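Local coordinates for NYN domain-containing protein (Vibrio parahaemolyticus, PDB 2QIP) that is of unknown function but carries an NYN domain of the PIN clan, which is consistent with a role as an RNA nuclease, at residues Y139-L144 with V157-D162; Q19-T24 with I113-D118; I12-D17 with V41-K46; D93-I98 with G119-L124. All blocks are in the same frame, centred on the assembly; numbering follows the deposited sequence.

Contact 1: residues Y139-L144 with V157-D162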
loop_
_atom_site.group_PDB
_atom_site.type_symbol
_atom_site.label_atom_id
_atom_site.label_comp_id
_atom_site.label_asym_id
_atom_site.label_seq_id
_atom_site.Cartn_x
_atom_site.Cartn_y
_atom_site.Cartn_z
ATOM N N TYR A 139 3.527 15.520 -7.142
ATOM C CA TYR A 139 3.203 16.852 -6.621
ATOM C C TYR A 139 3.112 16.704 -5.112
ATOM O O TYR A 139 2.388 15.820 -4.627
ATOM C CB TYR A 139 1.838 17.337 -7.127
ATOM C CG TYR A 139 1.809 17.850 -8.542
ATOM C CD1 TYR A 139 1.517 19.199 -8.806
ATOM C CD2 TYR A 139 2.022 16.994 -9.631
ATOM C CE1 TYR A 139 1.450 19.687 -10.103
ATOM C CE2 TYR A 139 1.971 17.475 -10.926
ATOM C CZ TYR A 139 1.698 18.829 -11.164
ATOM O OH TYR A 139 1.651 19.301 -12.458
ATOM N N GLY A 140 3.819 17.567 -4.381
ATOM C CA GLY A 140 3.797 17.495 -2.925
ATOM C C GLY A 140 4.173 18.825 -2.310
ATOM O O GLY A 140 4.854 19.624 -2.947
ATOM N N VAL A 141 3.729 19.059 -1.070
ATOM C CA VAL A 141 4.133 20.251 -0.313
ATOM C C VAL A 141 5.611 20.038 0.066
ATOM O O VAL A 141 5.910 19.109 0.808
ATOM C CB VAL A 141 3.272 20.394 0.943
ATOM C CG1 VAL A 141 3.819 21.499 1.837
ATOM C CG2 VAL A 141 1.838 20.691 0.539
ATOM N N PRO A 142 6.536 20.858 -0.484
ATOM C CA PRO A 142 7.966 20.520 -0.305
ATOM C C PRO A 142 8.412 20.303 1.137
ATOM O O PRO A 142 9.120 19.323 1.407
ATOM C CB PRO A 142 8.696 21.697 -0.946
ATOM C CG PRO A 142 7.747 22.189 -1.968
ATOM C CD PRO A 142 6.369 22.058 -1.327
ATOM N N ARG A 143 7.974 21.161 2.058
ATOM C CA ARG A 143 8.472 21.071 3.436
ATOM C C ARG A 143 7.915 19.844 4.187
ATOM O O ARG A 143 8.345 19.526 5.293
ATOM C CB ARG A 143 8.269 22.406 4.191
ATOM C CG ARG A 143 6.830 22.732 4.549
ATOM C CD ARG A 143 6.658 24.148 5.156
ATOM N NE ARG A 143 6.427 25.194 4.150
ATOM C CZ ARG A 143 7.347 26.066 3.733
ATOM N NH1 ARG A 143 7.037 26.988 2.824
ATOM N NH2 ARG A 143 8.584 26.025 4.223
ATOM N N LEU A 144 6.993 19.117 3.555
ATOM C CA LEU A 144 6.365 17.950 4.177
ATOM C C LEU A 144 6.424 16.710 3.297
ATOM O O LEU A 144 5.819 15.692 3.632
ATOM C CB LEU A 144 4.916 18.268 4.580
ATOM C CG LEU A 144 4.801 19.343 5.683
ATOM C CD1 LEU A 144 3.361 19.811 5.857
ATOM C CD2 LEU A 144 5.375 18.841 7.012
ATOM N N VAL A 157 6.899 18.469 -8.662
ATOM C CA VAL A 157 6.308 19.801 -8.745
ATOM C C VAL A 157 5.827 20.198 -7.350
ATOM O O VAL A 157 5.067 19.454 -6.700
ATOM C CB VAL A 157 5.123 19.849 -9.733
ATOM C CG1 VAL A 157 4.491 21.266 -9.742
ATOM C CG2 VAL A 157 5.557 19.432 -11.151
ATOM N N ALA A 158 6.275 21.363 -6.889
ATOM C CA ALA A 158 5.899 21.826 -5.557
ATOM C C ALA A 158 4.437 22.208 -5.456
ATOM O O ALA A 158 3.936 22.936 -6.302
ATOM C CB ALA A 158 6.721 23.031 -5.204
ATOM N N ILE A 159 3.754 21.734 -4.408
ATOM C CA ILE A 159 2.450 22.302 -4.044
ATOM C C ILE A 159 2.783 23.491 -3.160
ATOM O O ILE A 159 3.189 23.329 -2.022
ATOM C CB ILE A 159 1.555 21.307 -3.303
ATOM C CG1 ILE A 159 1.229 20.113 -4.215
ATOM C CG2 ILE A 159 0.248 21.994 -2.790
ATOM C CD1 ILE A 159 0.418 19.023 -3.502
ATOM N N ASP A 160 2.653 24.674 -3.742
ATOM C CA ASP A 160 2.932 25.930 -3.060
ATOM C C ASP A 160 1.864 26.914 -3.477
ATOM O O ASP A 160 0.797 26.500 -3.944
ATOM C CB ASP A 160 4.350 26.434 -3.397
ATOM C CG ASP A 160 4.570 26.709 -4.884
ATOM O OD1 ASP A 160 3.596 26.753 -5.683
ATOM O OD2 ASP A 160 5.761 26.876 -5.253
ATOM N N ASP A 161 2.137 28.207 -3.344
ATOM C CA ASP A 161 1.102 29.194 -3.577
ATOM C C ASP A 161 0.476 29.135 -4.977
ATOM O O ASP A 161 -0.680 29.515 -5.156
ATOM C CB ASP A 161 1.628 30.595 -3.261
ATOM C CG ASP A 161 0.550 31.642 -3.319
ATOM O OD1 ASP A 161 -0.328 31.650 -2.422
ATOM O OD2 ASP A 161 0.578 32.445 -4.271
ATOM N N ASP A 162 1.222 28.613 -5.957
ATOM C CA ASP A 162 0.722 28.476 -7.330
ATOM C C ASP A 162 -0.471 27.505 -7.444
ATOM O O ASP A 162 -1.158 27.469 -8.477
ATOM C CB ASP A 162 1.850 28.017 -8.262
ATOM C CG ASP A 162 2.939 29.073 -8.453
ATOM O OD1 ASP A 162 2.687 30.276 -8.184
ATOM O OD2 ASP A 162 4.039 28.687 -8.884
#
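Val157 CB sits over the face of the Tyr139 ring in a CH-pi contact, 3.7 Å from the centroid and 12° off the normal. The side chains run side by side, and Val157 CG1 lies 3.4 Å from Tyr139 CE1. An edge-to-face ring contact with Phe38 and the side chains of Ile113 and Val115 enclose the tyrosine. This is the parallel pairing of strands 135-140 and 155-158, the two strands of a beta-alpha-beta crossover through helix 147-152 at one border of the NYN-domain sheet. Gly140 uses both its backbone groups toward the neighbouring strand, bracketing Ala158: its N donates to Val157 O at 3.2 Å, and its O receives Ile159 N at 2.8 Å, nearly straight (178°), the donor standing above the carbonyl plane. Ile159 has CG1 anti to its carbonyl carbon (chi1 -63°), which brings CG1 and CD1 over the backbone of Gly140, while Val141 CG2 meets Ile159 CB at 3.9 Å. Partly exposed Pro142 still presses its CG on Ala158 CB at a tight 3.5 Å; the loose side begins beyond, where exposed Asp161 and Asp162 miss 139-144 and Asp160 turns back on its own segment, OD1 accepting from Asp162 N in an Asx turn.

Contact 2: residues Q19-T24 with I113-D118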
loop_
_atom_site.group_PDB
_atom_site.type_symbol
_atom_site.label_atom_id
_atom_site.label_comp_id
_atom_site.label_asym_id
_atom_site.label_seq_id
_atom_site.Cartn_x
_atom_site.Cartn_y
_atom_site.Cartn_z
ATOM N N GLN A 19 -6.388 13.119 1.467
ATOM C CA GLN A 19 -6.091 13.361 2.897
ATOM C C GLN A 19 -4.689 13.968 3.080
ATOM O O GLN A 19 -4.504 14.902 3.867
ATOM C CB GLN A 19 -6.212 12.067 3.713
ATOM C CG GLN A 19 -7.643 11.557 3.863
ATOM C CD GLN A 19 -8.521 12.468 4.731
ATOM O OE1 GLN A 19 -9.247 13.323 4.216
ATOM N NE2 GLN A 19 -8.454 12.282 6.056
ATOM N N ASN A 20 -3.706 13.438 2.357
ATOM C CA ASN A 20 -2.346 13.977 2.452
ATOM C C ASN A 20 -2.274 15.437 1.987
ATOM O O ASN A 20 -1.679 16.285 2.669
ATOM C CB ASN A 20 -1.343 13.107 1.696
ATOM C CG ASN A 20 0.061 13.676 1.728
ATOM O OD1 ASN A 20 0.429 14.496 0.887
ATOM N ND2 ASN A 20 0.865 13.228 2.684
ATOM N N VAL A 21 -2.918 15.733 0.857
ATOM C CA VAL A 21 -2.979 17.098 0.346
ATOM C C VAL A 21 -3.630 18.022 1.370
ATOM O O VAL A 21 -3.107 19.093 1.647
ATOM C CB VAL A 21 -3.730 17.134 -0.997
ATOM C CG1 VAL A 21 -3.966 18.561 -1.447
ATOM C CG2 VAL A 21 -2.917 16.386 -2.043
ATOM N N TYR A 22 -4.737 17.571 1.950
ATOM C CA TYR A 22 -5.469 18.399 2.893
ATOM C C TYR A 22 -4.591 18.733 4.095
ATOM O O TYR A 22 -4.394 19.903 4.423
ATOM C CB TYR A 22 -6.773 17.718 3.348
ATOM C CG TYR A 22 -7.460 18.543 4.415
ATOM C CD1 TYR A 22 -8.173 19.698 4.078
ATOM C CD2 TYR A 22 -7.348 18.191 5.760
ATOM C CE1 TYR A 22 -8.789 20.484 5.081
ATOM C CE2 TYR A 22 -7.947 18.969 6.765
ATOM C CZ TYR A 22 -8.659 20.103 6.406
ATOM O OH TYR A 22 -9.271 20.885 7.379
ATOM N N TYR A 23 -4.069 17.703 4.743
ATOM C CA TYR A 23 -3.322 17.923 5.979
ATOM C C TYR A 23 -2.009 18.654 5.756
ATOM O O TYR A 23 -1.635 19.521 6.557
ATOM C CB TYR A 23 -3.134 16.615 6.747
ATOM C CG TYR A 23 -4.444 16.118 7.323
ATOM C CD1 TYR A 23 -5.128 16.860 8.296
ATOM C CD2 TYR A 23 -5.017 14.934 6.872
ATOM C CE1 TYR A 23 -6.349 16.418 8.818
ATOM C CE2 TYR A 23 -6.235 14.478 7.386
ATOM C CZ TYR A 23 -6.892 15.230 8.358
ATOM O OH TYR A 23 -8.089 14.780 8.866
ATOM N N THR A 24 -1.302 18.331 4.674
ATOM C CA THR A 24 -0.044 19.029 4.421
ATOM C C THR A 24 -0.266 20.486 4.035
ATOM O O THR A 24 0.515 21.347 4.447
ATOM C CB THR A 24 0.851 18.311 3.355
ATOM O OG1 THR A 24 0.117 18.185 2.122
ATOM C CG2 THR A 24 1.282 16.948 3.861
ATOM N N ILE A 113 0.849 10.558 -12.511
ATOM C CA ILE A 113 1.005 11.746 -11.668
ATOM C C ILE A 113 0.409 11.441 -10.299
ATOM O O ILE A 113 -0.790 11.181 -10.192
ATOM C CB ILE A 113 0.334 12.974 -12.305
ATOM C CG1 ILE A 113 0.929 13.252 -13.706
ATOM C CG2 ILE A 113 0.426 14.188 -11.372
ATOM C CD1 ILE A 113 0.275 14.408 -14.452
ATOM N N LEU A 114 1.271 11.412 -9.282
ATOM C CA LEU A 114 0.888 11.082 -7.907
ATOM C C LEU A 114 0.927 12.355 -7.087
ATOM O O LEU A 114 1.961 13.015 -7.026
ATOM C CB LEU A 114 1.864 10.060 -7.314
ATOM C CG LEU A 114 1.651 9.706 -5.848
ATOM C CD1 LEU A 114 0.314 9.023 -5.592
ATOM C CD2 LEU A 114 2.819 8.827 -5.405
ATOM N N VAL A 115 -0.217 12.712 -6.506
ATOM C CA VAL A 115 -0.297 13.919 -5.685
ATOM C C VAL A 115 -0.319 13.467 -4.228
ATOM O O VAL A 115 -1.364 13.104 -3.688
ATOM C CB VAL A 115 -1.535 14.777 -6.055
ATOM C CG1 VAL A 115 -1.482 16.122 -5.340
ATOM C CG2 VAL A 115 -1.568 15.027 -7.554
ATOM N N SER A 116 0.874 13.423 -3.642
ATOM C CA SER A 116 1.068 13.002 -2.259
ATOM C C SER A 116 2.505 13.289 -1.897
ATOM O O SER A 116 3.394 13.166 -2.759
ATOM C CB SER A 116 0.842 11.494 -2.103
ATOM O OG SER A 116 1.027 11.100 -0.743
ATOM N N GLY A 117 2.736 13.626 -0.627
ATOM C CA GLY A 117 4.098 13.757 -0.129
ATOM C C GLY A 117 4.576 12.576 0.699
ATOM O O GLY A 117 5.687 12.609 1.233
ATOM N N ASP A 118 3.768 11.522 0.776
ATOM C CA ASP A 118 4.062 10.359 1.621
ATOM C C ASP A 118 5.205 9.512 1.041
ATOM O O ASP A 118 5.073 8.899 -0.030
ATOM C CB ASP A 118 2.765 9.546 1.757
ATOM C CG ASP A 118 2.879 8.328 2.675
ATOM O OD1 ASP A 118 3.997 7.886 3.016
ATOM O OD2 ASP A 118 1.786 7.785 3.030
#
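Asn20, in the first helix of the domain, reaches across to the loop that follows strand 111-115, at the carboxy-terminal end of a parallel alpha/beta sheet, where PIN-like folds gather their acidic residues. Its hydrogen bonding carries the polar half of the contact. With CG anti to the backbone N (chi1 177°), the amide extends from the helix toward the loop, and OD1 accepts from Gly117 N at 2.9 Å. The bond is fairly straight at hydrogen (165°), yet the donor stands above the carbonyl plane of the amide, and is not aligned with a lone pair. Alongside, Ser116 OG packs 3.7 Å from Asn20 CG.

Within each segment, further hydrogen bonds shape the backbone that carries these groups. Asn20 O takes both Thr24 N and Thr24 OG1, which approach from opposite faces of its plane, so the helical carbonyl is gripped twice. In the loop, Ser116 OG accepts from Asp118 N in an ST turn and is also hydrogen-bonded to Asp17 OD2 at the end of the neighbouring strand, tying the turn to strand 10-17. Asp118 OD1, for its part, accepts from Asp120 N.

The apolar half is a valine pair on the buried side of the helix. Val21 and Val115 meet at an oblique angle, with Val16, Phe33, Tyr35 and Phe38 packed around one or other of them. The closest approach between the two valines is made by single methyls, Val21 CG2 lying 3.6 Å from Val115 CG1.

Contact 3: residues I12-D17 with V41-K46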
loop_
_atom_site.group_PDB
_atom_site.type_symbol
_atom_site.label_atom_id
_atom_site.label_comp_id
_atom_site.label_asym_id
_atom_site.label_seq_id
_atom_site.Cartn_x
_atom_site.Cartn_y
_atom_site.Cartn_z
ATOM N N ILE A 12 -1.702 10.316 -19.512
ATOM C CA ILE A 12 -1.449 10.425 -18.080
ATOM C C ILE A 12 -2.549 9.773 -17.252
ATOM O O ILE A 12 -3.713 9.684 -17.663
ATOM C CB ILE A 12 -1.265 11.891 -17.619
ATOM C CG1 ILE A 12 -2.562 12.698 -17.749
ATOM C CG2 ILE A 12 -0.102 12.529 -18.378
ATOM C CD1 ILE A 12 -2.465 14.110 -17.156
ATOM N N ALA A 13 -2.142 9.301 -16.076
ATOM C CA ALA A 13 -3.081 8.925 -15.019
ATOM C C ALA A 13 -2.784 9.802 -13.829
ATOM O O ALA A 13 -1.615 9.978 -13.495
ATOM C CB ALA A 13 -2.886 7.478 -14.622
ATOM N N ILE A 14 -3.831 10.305 -13.178
ATOM C CA ILE A 14 -3.643 11.133 -11.987
ATOM C C ILE A 14 -4.237 10.384 -10.797
ATOM O O ILE A 14 -5.347 9.860 -10.896
ATOM C CB ILE A 14 -4.345 12.506 -12.136
ATOM C CG1 ILE A 14 -3.805 13.281 -13.342
ATOM C CG2 ILE A 14 -4.159 13.324 -10.838
ATOM C CD1 ILE A 14 -4.622 14.496 -13.704
ATOM N N LEU A 15 -3.489 10.337 -9.690
ATOM C CA LEU A 15 -3.987 9.774 -8.428
ATOM C C LEU A 15 -3.714 10.799 -7.338
ATOM O O LEU A 15 -2.550 11.153 -7.105
ATOM C CB LEU A 15 -3.290 8.465 -8.064
ATOM C CG LEU A 15 -3.556 7.272 -8.996
ATOM C CD1 LEU A 15 -2.577 7.244 -10.185
ATOM C CD2 LEU A 15 -3.468 5.981 -8.187
ATOM N N VAL A 16 -4.783 11.286 -6.706
ATOM C CA VAL A 16 -4.654 12.263 -5.617
ATOM C C VAL A 16 -4.940 11.651 -4.253
ATOM O O VAL A 16 -6.010 11.101 -4.027
ATOM C CB VAL A 16 -5.588 13.480 -5.821
ATOM C CG1 VAL A 16 -5.304 14.524 -4.743
ATOM C CG2 VAL A 16 -5.390 14.091 -7.208
ATOM N N ASP A 17 -3.966 11.778 -3.359
ATOM C CA ASP A 17 -4.115 11.343 -1.974
ATOM C C ASP A 17 -4.752 12.555 -1.263
ATOM O O ASP A 17 -4.033 13.424 -0.728
ATOM C CB ASP A 17 -2.701 11.034 -1.471
ATOM C CG ASP A 17 -2.638 10.460 -0.072
ATOM O OD1 ASP A 17 -3.652 10.335 0.636
ATOM O OD2 ASP A 17 -1.492 10.131 0.321
ATOM N N VAL A 41 -3.374 22.905 -14.977
ATOM C CA VAL A 41 -1.965 22.827 -15.295
ATOM C C VAL A 41 -1.542 21.402 -15.659
ATOM O O VAL A 41 -0.877 21.186 -16.696
ATOM C CB VAL A 41 -1.116 23.380 -14.145
ATOM C CG1 VAL A 41 0.349 23.202 -14.454
ATOM C CG2 VAL A 41 -1.434 24.848 -13.949
ATOM N N ALA A 42 -1.928 20.427 -14.831
ATOM C CA ALA A 42 -1.416 19.071 -15.001
ATOM C C ALA A 42 -1.879 18.427 -16.300
ATOM O O ALA A 42 -1.188 17.572 -16.856
ATOM C CB ALA A 42 -1.794 18.214 -13.834
ATOM N N THR A 43 -3.054 18.834 -16.781
ATOM C CA THR A 43 -3.639 18.205 -17.975
ATOM C C THR A 43 -3.356 18.931 -19.291
ATOM O O THR A 43 -3.816 18.464 -20.335
ATOM C CB THR A 43 -5.163 17.972 -17.836
ATOM O OG1 THR A 43 -5.861 19.225 -17.836
ATOM C CG2 THR A 43 -5.484 17.179 -16.580
ATOM N N GLN A 44 -2.618 20.048 -19.253
ATOM C CA GLN A 44 -2.350 20.825 -20.480
ATOM C C GLN A 44 -1.668 19.940 -21.501
ATOM O O GLN A 44 -0.589 19.432 -21.228
ATOM C CB GLN A 44 -1.395 21.987 -20.195
ATOM C CG GLN A 44 -1.969 23.113 -19.345
ATOM C CD GLN A 44 -0.972 24.232 -19.065
ATOM O OE1 GLN A 44 0.209 24.143 -19.410
ATOM N NE2 GLN A 44 -1.437 25.288 -18.392
ATOM N N GLU A 45 -2.290 19.793 -22.679
ATOM C CA GLU A 45 -1.717 19.013 -23.790
ATOM C C GLU A 45 -1.588 17.523 -23.478
ATOM O O GLU A 45 -0.779 16.822 -24.100
ATOM C CB GLU A 45 -0.354 19.575 -24.229
ATOM C CG GLU A 45 -0.389 21.052 -24.615
ATOM C CD GLU A 45 0.971 21.635 -24.990
ATOM O OE1 GLU A 45 2.025 21.103 -24.578
ATOM O OE2 GLU A 45 0.975 22.660 -25.697
ATOM N N LYS A 46 -2.366 17.035 -22.518
ATOM C CA LYS A 46 -2.283 15.627 -22.116
ATOM C C LYS A 46 -3.575 14.915 -22.429
ATOM O O LYS A 46 -4.643 15.533 -22.449
ATOM C CB LYS A 46 -1.977 15.509 -20.616
ATOM C CG LYS A 46 -0.778 16.301 -20.154
ATOM C CD LYS A 46 0.514 15.813 -20.839
ATOM C CE LYS A 46 1.644 16.806 -20.603
ATOM N NZ LYS A 46 2.856 16.401 -21.370
#
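Ile12 crosses Lys46 at about a right angle and meets it with three of its carbons. The CG1 branch occupies the crowded position between backbone N and carbonyl carbon (chi1 67°), and from there CD1 projects to Lys46 CB at 3.8 Å. The same methyl lies 3.7 Å from Ala42 O, touching the last turn of the helix at a backbone carbonyl. Lys46 CB points toward the strand and meets CD1; the bend at chi2 (-62°) then turns Lys46 CD along Ile12 CG2, 4.1 Å away, while the ammonium leads away to a salt bridge with Glu10.

A second crossing repeats the arrangement two residues along the strand. Ile14 and Thr43 also meet at roughly a right angle, CD1 of Ile14 approaching CG2 of Thr43 at 4.0 Å. Thr43 presents its methyl, while OG1 is hydrogen-bonded to Trp39 O. No hydrogen bond joins the segments, so the contact rests on van der Waals contacts, mostly between carbon atoms. Between Thr43 and Lys46 the chain reverses in a type II beta turn, closed by Lys46 N donating to Thr43 O at 3.0 Å.

Strand 10-17, helices 18-29 and 35-42 and strand 46-55 form a beta-alpha-beta connection between adjacent parallel strands, and this contact packs the end of the connection on the first strand. Ile12 is hydrogen-bonded through its backbone to Glu47 and Val49 and packs against Ile113 of strand 111-115, on the other side of strand 10-17 in the sheet.

Contact 4: residues D93-I98 with G119-L124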
loop_
_atom_site.group_PDB
_atom_site.type_symbol
_atom_site.label_atom_id
_atom_site.label_comp_id
_atom_site.label_asym_id
_atom_site.label_seq_id
_atom_site.Cartn_x
_atom_site.Cartn_y
_atom_site.Cartn_z
ATOM N N ASP A 93 -5.935 5.859 5.992
ATOM C CA ASP A 93 -4.918 5.688 4.938
ATOM C C ASP A 93 -5.227 4.902 3.647
ATOM O O ASP A 93 -5.671 3.750 3.645
ATOM C CB ASP A 93 -3.458 5.931 5.401
ATOM C CG ASP A 93 -2.477 4.841 5.047
ATOM O OD1 ASP A 93 -2.627 4.090 4.069
ATOM O OD2 ASP A 93 -1.468 4.778 5.791
ATOM N N TRP A 94 -4.986 5.585 2.545
ATOM C CA TRP A 94 -5.306 5.074 1.217
ATOM C C TRP A 94 -4.089 4.449 0.516
ATOM O O TRP A 94 -4.128 4.199 -0.684
ATOM C CB TRP A 94 -5.857 6.209 0.350
ATOM C CG TRP A 94 -7.336 6.208 0.091
ATOM C CD1 TRP A 94 -8.242 7.173 0.475
ATOM C CD2 TRP A 94 -8.073 5.245 -0.666
ATOM N NE1 TRP A 94 -9.494 6.845 0.025
ATOM C CE2 TRP A 94 -9.423 5.673 -0.691
ATOM C CE3 TRP A 94 -7.728 4.050 -1.330
ATOM C CZ2 TRP A 94 -10.416 4.964 -1.377
ATOM C CZ3 TRP A 94 -8.715 3.344 -2.000
ATOM C CH2 TRP A 94 -10.052 3.797 -2.011
ATOM N N ASP A 95 -3.006 4.186 1.238
ATOM C CA ASP A 95 -1.801 3.699 0.567
ATOM C C ASP A 95 -2.000 2.385 -0.179
ATOM O O ASP A 95 -1.474 2.216 -1.278
ATOM C CB ASP A 95 -0.609 3.595 1.522
ATOM C CG ASP A 95 -0.138 4.961 2.034
ATOM O OD1 ASP A 95 -0.815 5.987 1.795
ATOM O OD2 ASP A 95 0.944 4.991 2.683
ATOM N N VAL A 96 -2.693 1.429 0.438
ATOM C CA VAL A 96 -2.914 0.149 -0.235
ATOM C C VAL A 96 -3.708 0.371 -1.538
ATOM O O VAL A 96 -3.323 -0.115 -2.601
ATOM C CB VAL A 96 -3.612 -0.915 0.674
ATOM C CG1 VAL A 96 -4.028 -2.137 -0.158
ATOM C CG2 VAL A 96 -2.664 -1.338 1.826
ATOM N N GLY A 97 -4.803 1.130 -1.473
ATOM C CA GLY A 97 -5.637 1.262 -2.661
ATOM C C GLY A 97 -4.992 2.081 -3.776
ATOM O O GLY A 97 -5.146 1.766 -4.961
ATOM N N ILE A 98 -4.245 3.119 -3.407
ATOM C CA ILE A 98 -3.494 3.906 -4.390
ATOM C C ILE A 98 -2.412 3.047 -5.057
ATOM O O ILE A 98 -2.236 3.102 -6.289
ATOM C CB ILE A 98 -2.913 5.191 -3.728
ATOM C CG1 ILE A 98 -4.066 6.176 -3.450
ATOM C CG2 ILE A 98 -1.849 5.868 -4.629
ATOM C CD1 ILE A 98 -3.663 7.411 -2.606
ATOM N N GLY A 119 6.335 9.494 1.743
ATOM C CA GLY A 119 7.503 8.794 1.264
ATOM C C GLY A 119 7.322 7.297 1.078
ATOM O O GLY A 119 8.110 6.675 0.363
ATOM N N ASP A 120 6.320 6.693 1.714
ATOM C CA ASP A 120 6.113 5.263 1.479
ATOM C C ASP A 120 5.800 4.972 0.012
ATOM O O ASP A 120 6.001 3.856 -0.466
ATOM C CB ASP A 120 5.050 4.673 2.393
ATOM C CG ASP A 120 5.598 4.327 3.763
ATOM O OD1 ASP A 120 6.812 4.048 3.842
ATOM O OD2 ASP A 120 4.823 4.348 4.748
ATOM N N PHE A 121 5.312 5.980 -0.700
ATOM C CA PHE A 121 5.041 5.778 -2.131
ATOM C C PHE A 121 6.325 5.675 -2.975
ATOM O O PHE A 121 6.260 5.342 -4.174
ATOM C CB PHE A 121 4.105 6.842 -2.683
ATOM C CG PHE A 121 2.681 6.710 -2.220
ATOM C CD1 PHE A 121 1.982 5.522 -2.399
ATOM C CD2 PHE A 121 2.028 7.782 -1.620
ATOM C CE1 PHE A 121 0.635 5.409 -1.961
ATOM C CE2 PHE A 121 0.711 7.671 -1.207
ATOM C CZ PHE A 121 -0.001 6.493 -1.365
ATOM N N SER A 122 7.493 5.914 -2.361
ATOM C CA SER A 122 8.749 5.737 -3.098
ATOM C C SER A 122 8.836 4.338 -3.697
ATOM O O SER A 122 9.330 4.179 -4.824
ATOM C CB SER A 122 9.960 5.961 -2.185
ATOM O OG SER A 122 9.901 7.274 -1.679
ATOM N N LEU A 123 8.382 3.326 -2.947
ATOM C CA LEU A 123 8.462 1.967 -3.469
ATOM C C LEU A 123 7.563 1.780 -4.685
ATOM O O LEU A 123 7.884 1.004 -5.608
ATOM C CB LEU A 123 8.121 0.922 -2.413
ATOM C CG LEU A 123 9.255 0.546 -1.442
ATOM C CD1 LEU A 123 9.628 1.703 -0.524
ATOM C CD2 LEU A 123 8.863 -0.670 -0.623
ATOM N N LEU A 124 6.444 2.494 -4.685
ATOM C CA LEU A 124 5.503 2.430 -5.807
ATOM C C LEU A 124 6.086 3.113 -7.041
ATOM O O LEU A 124 6.007 2.573 -8.159
ATOM C CB LEU A 124 4.170 3.068 -5.408
ATOM C CG LEU A 124 3.191 3.377 -6.548
ATOM C CD1 LEU A 124 2.750 2.107 -7.292
ATOM C CD2 LEU A 124 2.003 4.166 -5.981
HETATM O O HOH W 1 2.452 5.682 4.739
#
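The outer end of the Phe121 ring, at CZ and CE1, lies between the side chains of Asp95 and Ile98 on the first turn of helix 95-105. Its CG stands opposite the carbonyl carbon (chi1 -72°), which carries the ring toward that helix. Asp95 OD1 comes within 3.3 Å of Phe121 CZ, approaching obliquely with the carboxylate and ring planes 50° apart. Ile98 crosses the phenylalanine at about a right angle, and its CG2 touches Phe121 CE1 at 3.7 Å; Leu124 CD2 makes a looser contact with that methyl at 4.4 Å. One water joins two acidic groups, 2.6 Å from Asp95 OD2 and 2.7 Å from Asp120 OD2. Those carboxylates are turned 83° to each other, their OD2 atoms 4.4 Å apart, and Asp118 OD2 lies close to Asp95 OD2. Such a cluster of aspartates at the carboxy-terminal end of the parallel strands resembles the acidic, metal-binding centre of PIN-clan nucleases. Outside this first shell, Asp93 OD1 accepts from Asp95 N at 2.9 Å in an Asx turn just at the start of the helix, where Trp94 is the N-cap residue. On the opposing segment, Ser122 N and Ser122 OG both donate to Gly119 O, the hydroxyl on a lone pair. Further out, Phe121 packs on Asp17, and Asp120 OD1 forms a salt bridge with Lys80 of the second subunit.

Contacts 1, 2 and 3 all reach the same parallel sheet, whose neighbouring strands 10-17, 111-115 and 135-140 tie them together. The centres of contacts 1 and 2 are about 9 Å apart, those of contacts 2 and 3 about 14 Å. Contact 4 pairs helices 95-105 and 122-132; its centre is about 11 Å from that of contact 2 and about 18 Å from those of contacts 1 and 3. Along the chain contact 2 alternates with contacts 3 and 4, whereas contact 1 opens after the others have closed. Distant sequence is thus drawn together, bringing Asp17, Asp95, Asp118 and Asp120 into one region, consistent with a PIN-like acidic centre.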